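Local coordinates for SusD superfamily protein (PDB 3MYV), which probably binds polysaccharide at the outer membrane of Bacteroides vulgatus, like other SusD-family proteins that capture glycans at the cell surface, at residues G245-F250 / R333-Y338; G345-G350 / Y378-V383. All coordinates share one frame; numbering follows the deposited sequence.

Contact 1: G245-F250 / R333-Y338; sequences GSESFF and RLSEVY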
ATOM      1  N   GLY A 245     -14.085   9.458   1.276  1.00 14.71           N
ATOM      2  CA  GLY A 245     -14.071  10.754   0.628  1.00 14.68           C
ATOM      3  C   GLY A 245     -13.835  10.697  -0.877  1.00 16.30           C
ATOM      4  O   GLY A 245     -13.573   9.631  -1.452  1.00 16.86           O
ATOM      5  N   SER A 246     -13.896  11.862  -1.518  1.00 15.73           N
ATOM      6  CA  SER A 246     -13.839  11.943  -2.983  1.00 16.01           C
ATOM      7  C   SER A 246     -12.559  11.430  -3.630  1.00 13.61           C
ATOM      8  O   SER A 246     -12.561  11.174  -4.842  1.00 14.26           O
ATOM      9  CB  SER A 246     -14.092  13.384  -3.472  1.00 18.50           C
ATOM     10  OG  SER A 246     -13.035  14.271  -3.112  1.00 15.53           O
ATOM     11  N   GLU A 247     -11.465  11.302  -2.882  1.00 11.60           N
ATOM     12  CA  GLU A 247     -10.237  10.734  -3.470  1.00 12.05           C
ATOM     13  C   GLU A 247     -10.187   9.198  -3.350  1.00 14.68           C
ATOM     14  O   GLU A 247      -9.411   8.529  -4.051  1.00 12.86           O
ATOM     15  CB  GLU A 247      -8.993  11.296  -2.809  1.00 12.20           C
ATOM     16  CG  GLU A 247      -8.696  12.742  -3.151  1.00 14.06           C
ATOM     17  CD  GLU A 247      -7.260  13.132  -2.910  1.00 16.58           C
ATOM     18  OE1 GLU A 247      -6.376  12.257  -2.928  1.00 13.91           O
ATOM     19  OE2 GLU A 247      -7.030  14.334  -2.728  1.00 13.15           O
ATOM     20  N   SER A 248     -10.992   8.647  -2.453  1.00 14.06           N
ATOM     21  CA  SER A 248     -10.829   7.266  -2.044  1.00 14.30           C
ATOM     22  C   SER A 248     -11.463   6.299  -3.037  1.00 13.21           C
ATOM     23  O   SER A 248     -12.699   6.238  -3.146  1.00 14.71           O
ATOM     24  CB  SER A 248     -11.459   7.047  -0.668  1.00 15.57           C
ATOM     25  OG  SER A 248     -11.267   5.699  -0.262  1.00 13.68           O
ATOM     26  N   PHE A 249     -10.624   5.537  -3.732  1.00 13.29           N
ATOM     27  CA  PHE A 249     -11.108   4.436  -4.586  1.00 14.57           C
ATOM     28  C   PHE A 249     -11.373   3.190  -3.710  1.00 14.78           C
ATOM     29  O   PHE A 249     -12.362   2.447  -3.900  1.00 13.82           O
ATOM     30  CB  PHE A 249     -10.093   4.007  -5.653  1.00 13.35           C
ATOM     31  CG  PHE A 249      -9.637   5.094  -6.591  1.00 18.29           C
ATOM     32  CD1 PHE A 249     -10.533   5.711  -7.453  1.00 17.45           C
ATOM     33  CD2 PHE A 249      -8.281   5.466  -6.652  1.00 17.85           C
ATOM     34  CE1 PHE A 249     -10.114   6.711  -8.344  1.00 17.55           C
ATOM     35  CE2 PHE A 249      -7.850   6.447  -7.565  1.00 18.06           C
ATOM     36  CZ  PHE A 249      -8.772   7.078  -8.397  1.00 17.01           C
ATOM     37  N   PHE A 250     -10.454   2.949  -2.779  1.00 13.65           N
ATOM     38  CA  PHE A 250     -10.525   1.779  -1.905  1.00 15.14           C
ATOM     39  C   PHE A 250      -9.979   2.140  -0.544  1.00 15.65           C
ATOM     40  O   PHE A 250      -8.814   2.548  -0.440  1.00 13.65           O
ATOM     41  CB  PHE A 250      -9.702   0.626  -2.519  1.00 15.06           C
ATOM     42  CG  PHE A 250      -9.647  -0.629  -1.672  1.00 13.37           C
ATOM     43  CD1 PHE A 250     -10.739  -1.035  -0.888  1.00 14.99           C
ATOM     44  CD2 PHE A 250      -8.516  -1.402  -1.671  1.00 12.30           C
ATOM     45  CE1 PHE A 250     -10.672  -2.183  -0.110  1.00 19.64           C
ATOM     46  CE2 PHE A 250      -8.446  -2.560  -0.897  1.00 14.55           C
ATOM     47  CZ  PHE A 250      -9.535  -2.924  -0.103  1.00 10.85           C
ATOM     48  N   ARG A 333      -6.055   5.865  -3.409  1.00 16.42           N
ATOM     49  CA  ARG A 333      -6.709   7.158  -3.567  1.00 15.14           C
ATOM     50  C   ARG A 333      -6.170   7.949  -4.741  1.00 12.97           C
ATOM     51  O   ARG A 333      -5.071   7.694  -5.257  1.00 12.57           O
ATOM     52  CB  ARG A 333      -6.666   7.986  -2.282  1.00 15.47           C
ATOM     53  CG  ARG A 333      -5.294   8.524  -1.870  1.00 16.59           C
ATOM     54  CD  ARG A 333      -5.426   9.351  -0.602  1.00 15.55           C
ATOM     55  NE  ARG A 333      -4.103   9.763  -0.094  1.00 15.92           N
ATOM     56  CZ  ARG A 333      -3.622  10.998  -0.157  1.00 17.28           C
ATOM     57  NH1 ARG A 333      -4.322  11.979  -0.731  1.00 11.16           N
ATOM     58  NH2 ARG A 333      -2.425  11.266   0.349  1.00 15.07           N
ATOM     59  N   LEU A 334      -6.969   8.908  -5.174  1.00 16.02           N
ATOM     60  CA  LEU A 334      -6.677   9.702  -6.388  1.00 14.63           C
ATOM     61  C   LEU A 334      -5.304  10.399  -6.427  1.00 15.65           C
ATOM     62  O   LEU A 334      -4.669  10.416  -7.457  1.00 16.34           O
ATOM     63  CB  LEU A 334      -7.819  10.717  -6.626  1.00 14.44           C
ATOM     64  CG  LEU A 334      -7.839  11.516  -7.939  1.00 12.06           C
ATOM     65  CD1 LEU A 334      -7.805  10.575  -9.171  1.00 11.67           C
ATOM     66  CD2 LEU A 334      -9.051  12.475  -8.009  1.00 16.41           C
ATOM     67  N   SER A 335      -4.862  11.015  -5.334  1.00 15.71           N
ATOM     68  CA  SER A 335      -3.550  11.677  -5.325  1.00 15.30           C
ATOM     69  C   SER A 335      -2.419  10.733  -5.764  1.00 16.31           C
ATOM     70  O   SER A 335      -1.505  11.144  -6.472  1.00 13.69           O
ATOM     71  CB  SER A 335      -3.241  12.287  -3.959  1.00 15.89           C
ATOM     72  OG  SER A 335      -4.114  13.370  -3.619  1.00 13.52           O
ATOM     73  N   GLU A 336      -2.478   9.459  -5.377  1.00 15.05           N
ATOM     74  CA  GLU A 336      -1.443   8.523  -5.839  1.00 15.03           C
ATOM     75  C   GLU A 336      -1.377   8.455  -7.356  1.00 13.79           C
ATOM     76  O   GLU A 336      -0.282   8.413  -7.921  1.00 11.95           O
ATOM     77  CB  GLU A 336      -1.627   7.109  -5.279  1.00 15.80           C
ATOM     78  CG  GLU A 336      -0.463   6.194  -5.638  1.00 17.86           C
ATOM     79  CD  GLU A 336      -0.704   4.704  -5.361  1.00 14.87           C
ATOM     80  OE1 GLU A 336      -1.697   4.384  -4.693  1.00 13.93           O
ATOM     81  OE2 GLU A 336       0.142   3.885  -5.782  1.00 15.41           O
ATOM     82  N   VAL A 337      -2.533   8.426  -8.007  1.00 12.78           N
ATOM     83  CA  VAL A 337      -2.594   8.309  -9.453  1.00 14.18           C
ATOM     84  C   VAL A 337      -1.926   9.519 -10.131  1.00 14.13           C
ATOM     85  O   VAL A 337      -1.175   9.362 -11.104  1.00 12.49           O
ATOM     86  CB  VAL A 337      -4.028   8.128  -9.951  1.00 16.33           C
ATOM     87  CG1 VAL A 337      -4.043   7.981 -11.490  1.00 16.83           C
ATOM     88  CG2 VAL A 337      -4.700   6.926  -9.274  1.00 17.96           C
ATOM     89  N   TYR A 338      -2.173  10.708  -9.601  1.00 13.85           N
ATOM     90  CA  TYR A 338      -1.476  11.910 -10.064  1.00 14.91           C
ATOM     91  C   TYR A 338       0.045  11.725  -9.947  1.00 15.55           C
ATOM     92  O   TYR A 338       0.791  12.031 -10.873  1.00 15.25           O
ATOM     93  CB  TYR A 338      -1.933  13.146  -9.282  1.00 13.54           C
ATOM     94  CG  TYR A 338      -3.240  13.759  -9.779  1.00 12.78           C
ATOM     95  CD1 TYR A 338      -4.476  13.160  -9.520  1.00 12.61           C
ATOM     96  CD2 TYR A 338      -3.242  14.952 -10.486  1.00 15.38           C
ATOM     97  CE1 TYR A 338      -5.674  13.741  -9.974  1.00 14.31           C
ATOM     98  CE2 TYR A 338      -4.421  15.526 -10.954  1.00 17.60           C
ATOM     99  CZ  TYR A 338      -5.628  14.917 -10.701  1.00 14.77           C
ATOM    100  OH  TYR A 338      -6.798  15.494 -11.143  1.00 21.86           O
TER
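Glu247 reaches from a type I turn, Gly245 to Ser248, to the beginning of helix 334-348 and there meets three donors with one oxygen. Its CB packs 4.0 Å from CB of Leu334, and CG keeps beside that same CB, the two side chains crossing at about a right angle. With CG turned anti to the carbonyl carbon (chi1 -72°) and the chain extended beyond it, the carboxylate arrives beside Ser335. OE1 of Glu247 takes the hydroxyl of Ser335 on its syn side, OG to OE1 2.6 Å, and receives Ser335 N from above the carboxylate plane at 3.1 Å. The third donor is Arg333, whose NH1 forms a salt bridge to OE1 of Glu247 at 3.0 Å, also from out of the carboxylate plane; the two flat groups lie 27° apart. OE2 turns to Arg366 and the backbone N of Tyr229, while Arg333 has further acid partners in Glu390 and Glu394.

The backbone joins in: Leu334 N donates to Glu247 O at 2.7 Å, just beyond the antiparallel non-hydrogen-bonded pair of Ser248 and Arg333. Phe249, which with Phe250 faces Leu332 in a classic beta bulge, brings its ring alongside the start of the helix. CZ of Phe249 lies 3.7 Å from CD1 of Leu334, and CG2 of Val337 meets the ring edge at CE2 of Phe249, 3.6 Å away.

A glutamine in place of Glu247 would probably cost Arg333 one of its acid partners and Arg366 the salt bridge from OE2. Because the carboxylate accepts the backbone N-H of Ser335 in the first turn, its negative charge should also interact favourably with the helix dipole, so the turn before strand 248-252, the helix start and two arginines meet at one acid.

Contact 2: G345-G350 / Y378-V383; sequences GCKLGG and YTLDRV. With EDO (1,2-ethanediol), chain K; EDO (1,2-ethanediol), chain G.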
ATOM      1  N   GLY A 345       5.756   9.902 -16.284  1.00 13.22           N
ATOM      2  CA  GLY A 345       5.997  10.998 -17.253  1.00 15.70           C
ATOM      3  C   GLY A 345       7.436  11.504 -17.188  1.00 13.96           C
ATOM      4  O   GLY A 345       8.088  11.713 -18.200  1.00 15.81           O
ATOM      5  N   CYS A 346       7.931  11.677 -15.967  1.00 16.27           N
ATOM      6  CA  CYS A 346       9.293  12.097 -15.771  1.00 17.40           C
ATOM      7  C   CYS A 346      10.253  11.065 -16.383  1.00 18.37           C
ATOM      8  O   CYS A 346      11.165  11.425 -17.110  1.00 19.38           O
ATOM      9  CB  CYS A 346       9.537  12.292 -14.284  1.00 18.53           C
ATOM     10  SG  CYS A 346      11.139  12.995 -13.925  1.00 21.64           S
ATOM     11  N   LYS A 347      10.007   9.776 -16.145  1.00 15.12           N
ATOM     12  CA  LYS A 347      10.854   8.732 -16.713  1.00 16.99           C
ATOM     13  C   LYS A 347      10.771   8.619 -18.226  1.00 18.86           C
ATOM     14  O   LYS A 347      11.731   8.227 -18.869  1.00 17.79           O
ATOM     15  CB  LYS A 347      10.554   7.388 -16.066  1.00 16.23           C
ATOM     16  CG  LYS A 347      10.944   7.341 -14.592  1.00 16.48           C
ATOM     17  CD  LYS A 347      10.486   6.045 -13.913  1.00 14.90           C
ATOM     18  CE  LYS A 347      11.162   5.807 -12.578  1.00 14.57           C
ATOM     19  NZ  LYS A 347      10.453   4.761 -11.754  1.00 14.24           N
ATOM     20  N   LEU A 348       9.615   8.940 -18.793  1.00 15.69           N
ATOM     21  CA  LEU A 348       9.423   8.861 -20.245  1.00 16.93           C
ATOM     22  C   LEU A 348       9.988  10.031 -21.054  1.00 16.89           C
ATOM     23  O   LEU A 348      10.356   9.862 -22.212  1.00 14.61           O
ATOM     24  CB  LEU A 348       7.928   8.714 -20.561  1.00 18.91           C
ATOM     25  CG  LEU A 348       7.323   7.355 -20.224  1.00 21.68           C
ATOM     26  CD1 LEU A 348       5.803   7.458 -20.128  1.00 16.46           C
ATOM     27  CD2 LEU A 348       7.757   6.317 -21.266  1.00 17.98           C
ATOM     28  N   GLY A 349      10.025  11.225 -20.479  1.00 16.44           N
ATOM     29  CA  GLY A 349      10.308  12.429 -21.255  1.00 16.10           C
ATOM     30  C   GLY A 349       9.238  12.790 -22.266  1.00 17.47           C
ATOM     31  O   GLY A 349       8.121  12.248 -22.243  1.00 17.10           O
ATOM     32  N   GLY A 350       9.573  13.723 -23.161  1.00 18.58           N
ATOM     33  CA  GLY A 350       8.645  14.133 -24.205  1.00 18.52           C
ATOM     34  C   GLY A 350       7.324  14.679 -23.702  1.00 18.72           C
ATOM     35  O   GLY A 350       7.259  15.325 -22.648  1.00 20.49           O
ATOM     36  N   TYR A 378      12.030  19.357 -12.698  1.00 14.64           N
ATOM     37  CA  TYR A 378      11.204  18.139 -12.809  1.00 16.72           C
ATOM     38  C   TYR A 378      12.092  16.910 -12.961  1.00 18.09           C
ATOM     39  O   TYR A 378      12.341  16.434 -14.077  1.00 16.91           O
ATOM     40  CB  TYR A 378      10.249  18.247 -14.003  1.00 16.37           C
ATOM     41  CG  TYR A 378       9.258  17.118 -14.218  1.00 16.96           C
ATOM     42  CD1 TYR A 378       8.615  16.477 -13.150  1.00 14.03           C
ATOM     43  CD2 TYR A 378       8.887  16.751 -15.500  1.00 18.13           C
ATOM     44  CE1 TYR A 378       7.647  15.479 -13.380  1.00 17.79           C
ATOM     45  CE2 TYR A 378       7.935  15.753 -15.734  1.00 13.16           C
ATOM     46  CZ  TYR A 378       7.310  15.130 -14.662  1.00 17.51           C
ATOM     47  OH  TYR A 378       6.377  14.143 -14.897  1.00 14.04           O
ATOM     48  N   THR A 379      12.562  16.425 -11.816  1.00 15.40           N
ATOM     49  CA  THR A 379      13.437  15.285 -11.713  1.00 14.61           C
ATOM     50  C   THR A 379      12.722  14.161 -10.958  1.00 15.72           C
ATOM     51  O   THR A 379      11.759  14.399 -10.238  1.00 15.18           O
ATOM     52  CB  THR A 379      14.716  15.647 -10.935  1.00 16.37           C
ATOM     53  OG1 THR A 379      14.406  15.902  -9.551  1.00 14.41           O
ATOM     54  CG2 THR A 379      15.393  16.887 -11.543  1.00 14.97           C
ATOM     55  N   LEU A 380      13.225  12.947 -11.088  1.00 15.43           N
ATOM     56  CA  LEU A 380      12.678  11.824 -10.325  1.00 15.19           C
ATOM     57  C   LEU A 380      12.702  12.096  -8.805  1.00 14.69           C
ATOM     58  O   LEU A 380      11.713  11.865  -8.112  1.00 16.55           O
ATOM     59  CB  LEU A 380      13.478  10.575 -10.639  1.00 15.80           C
ATOM     60  CG  LEU A 380      13.061   9.292  -9.910  1.00 16.24           C
ATOM     61  CD1 LEU A 380      11.598   8.981 -10.153  1.00 14.95           C
ATOM     62  CD2 LEU A 380      14.007   8.096 -10.322  1.00 15.69           C
ATOM     63  N   ASP A 381      13.821  12.619  -8.284  1.00 16.41           N
ATOM     64  CA  ASP A 381      13.908  12.927  -6.846  1.00 15.07           C
ATOM     65  C   ASP A 381      12.823  13.910  -6.410  1.00 14.63           C
ATOM     66  O   ASP A 381      12.272  13.802  -5.320  1.00 14.83           O
ATOM     67  CB  ASP A 381      15.291  13.480  -6.457  1.00 16.20           C
ATOM     68  CG  ASP A 381      16.361  12.398  -6.370  1.00 20.03           C
ATOM     69  OD1 ASP A 381      16.031  11.209  -6.380  1.00 19.86           O
ATOM     70  OD2 ASP A 381      17.556  12.745  -6.331  1.00 19.39           O
ATOM     71  N   ARG A 382      12.504  14.865  -7.271  1.00 13.55           N
ATOM     72  CA  ARG A 382      11.481  15.834  -6.958  1.00 12.90           C
ATOM     73  C   ARG A 382      10.112  15.175  -6.862  1.00 14.60           C
ATOM     74  O   ARG A 382       9.308  15.535  -6.006  1.00 12.84           O
ATOM     75  CB  ARG A 382      11.449  16.992  -7.984  1.00 12.89           C
ATOM     76  CG  ARG A 382      10.430  18.063  -7.654  1.00 14.43           C
ATOM     77  CD  ARG A 382      10.734  18.744  -6.299  1.00 14.59           C
ATOM     78  NE  ARG A 382       9.727  19.731  -5.888  1.00 14.74           N
ATOM     79  CZ  ARG A 382       8.575  19.471  -5.273  1.00 14.95           C
ATOM     80  NH1 ARG A 382       8.195  18.226  -4.996  1.00 17.37           N
ATOM     81  NH2 ARG A 382       7.766  20.480  -4.942  1.00 16.86           N
ATOM     82  N   VAL A 383       9.839  14.220  -7.734  1.00 14.47           N
ATOM     83  CA  VAL A 383       8.566  13.496  -7.669  1.00 12.69           C
ATOM     84  C   VAL A 383       8.559  12.591  -6.426  1.00 12.25           C
ATOM     85  O   VAL A 383       7.563  12.507  -5.720  1.00 10.90           O
ATOM     86  CB  VAL A 383       8.301  12.654  -8.925  1.00 13.55           C
ATOM     87  CG1 VAL A 383       6.967  11.897  -8.801  1.00 13.68           C
ATOM     88  CG2 VAL A 383       8.321  13.555 -10.190  1.00 12.47           C
TER
HETATM   89  C1  EDO K 520      11.914  15.549 -17.196  1.00 38.75           C
HETATM   90  O1  EDO K 520      11.913  16.216 -18.465  1.00 36.64           O
HETATM   91  C2  EDO K 520      12.613  14.203 -17.322  1.00 39.69           C
HETATM   92  O2  EDO K 520      12.068  13.529 -18.459  1.00 39.76           O
HETATM   93  C1  EDO G 507      14.870  18.579 -16.850  1.00 33.16           C
HETATM   94  O1  EDO G 507      13.433  18.484 -16.902  1.00 32.51           O
HETATM   95  C2  EDO G 507      15.330  18.077 -15.494  1.00 32.85           C
HETATM   96  O2  EDO G 507      14.735  16.798 -15.232  1.00 34.14           O
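Cys346 sits squarely over the ring of Tyr378, and this sulfur-aromatic contact is the dense centre of the pairing. SG of Cys346 lies 4.3 Å from the ring centroid of Tyr378 and only 7° off the normal. CB of Cys346 is over the same face but displaced toward the phenol end, 3.6 Å from CZ of Tyr378. Placing SG of Cys346 anti to the backbone N (chi1 -173°) carries the sulfur to the start of helix 380-391, where it lies 3.5 Å from Leu380 N. Tyr378 OH passes close to Cys346 N, but its hydrogen bond goes to Ala342 O.

Away from the sulfur and the ring the packing thins. The aliphatic part of Lys347 crosses Leu380 with a single approach, CE of Lys347 to CD1 of Leu380 at 4.0 Å, and its ammonium goes to Glu343 and Asn404. On the solvent side two ethanediol molecules, probably from the crystallisation liquor, donate hydrogen bonds to backbone carbonyls: one to Cys346 O from its O2 at 2.7 Å, the other to Tyr378 O.

Thr379, exposed, N-caps helix 380-391 by accepting Arg382 N at its OG1. The contact thus joins the C-terminal end of helix 334-348 to the N-terminal end of helix 380-391, with Tyr378 also packed on Ala353, Leu357 and Leu360 of helix 350-367 and Leu348 turned to helix 206-223.

Helix 334-348 is common to both contacts: contact 1 gathers at its first turn and contact 2 at its last, with centres 21 Å apart and nearest atoms about 7 Å apart, so they do not touch. Both segments of contact 1 precede both of contact 2 in the chain. Contact 1 ties the helix start to the two-stranded antiparallel sheet of 248-252 and 329-333 and is buried; contact 2 joins the helix end to helix 380-391 nearer the surface. All four segments belong to the SusD-family part of the chain, and the two ends of one helix pack against different parts of the fold, a sheet strand and turn at its start and helix 380-391 at its end.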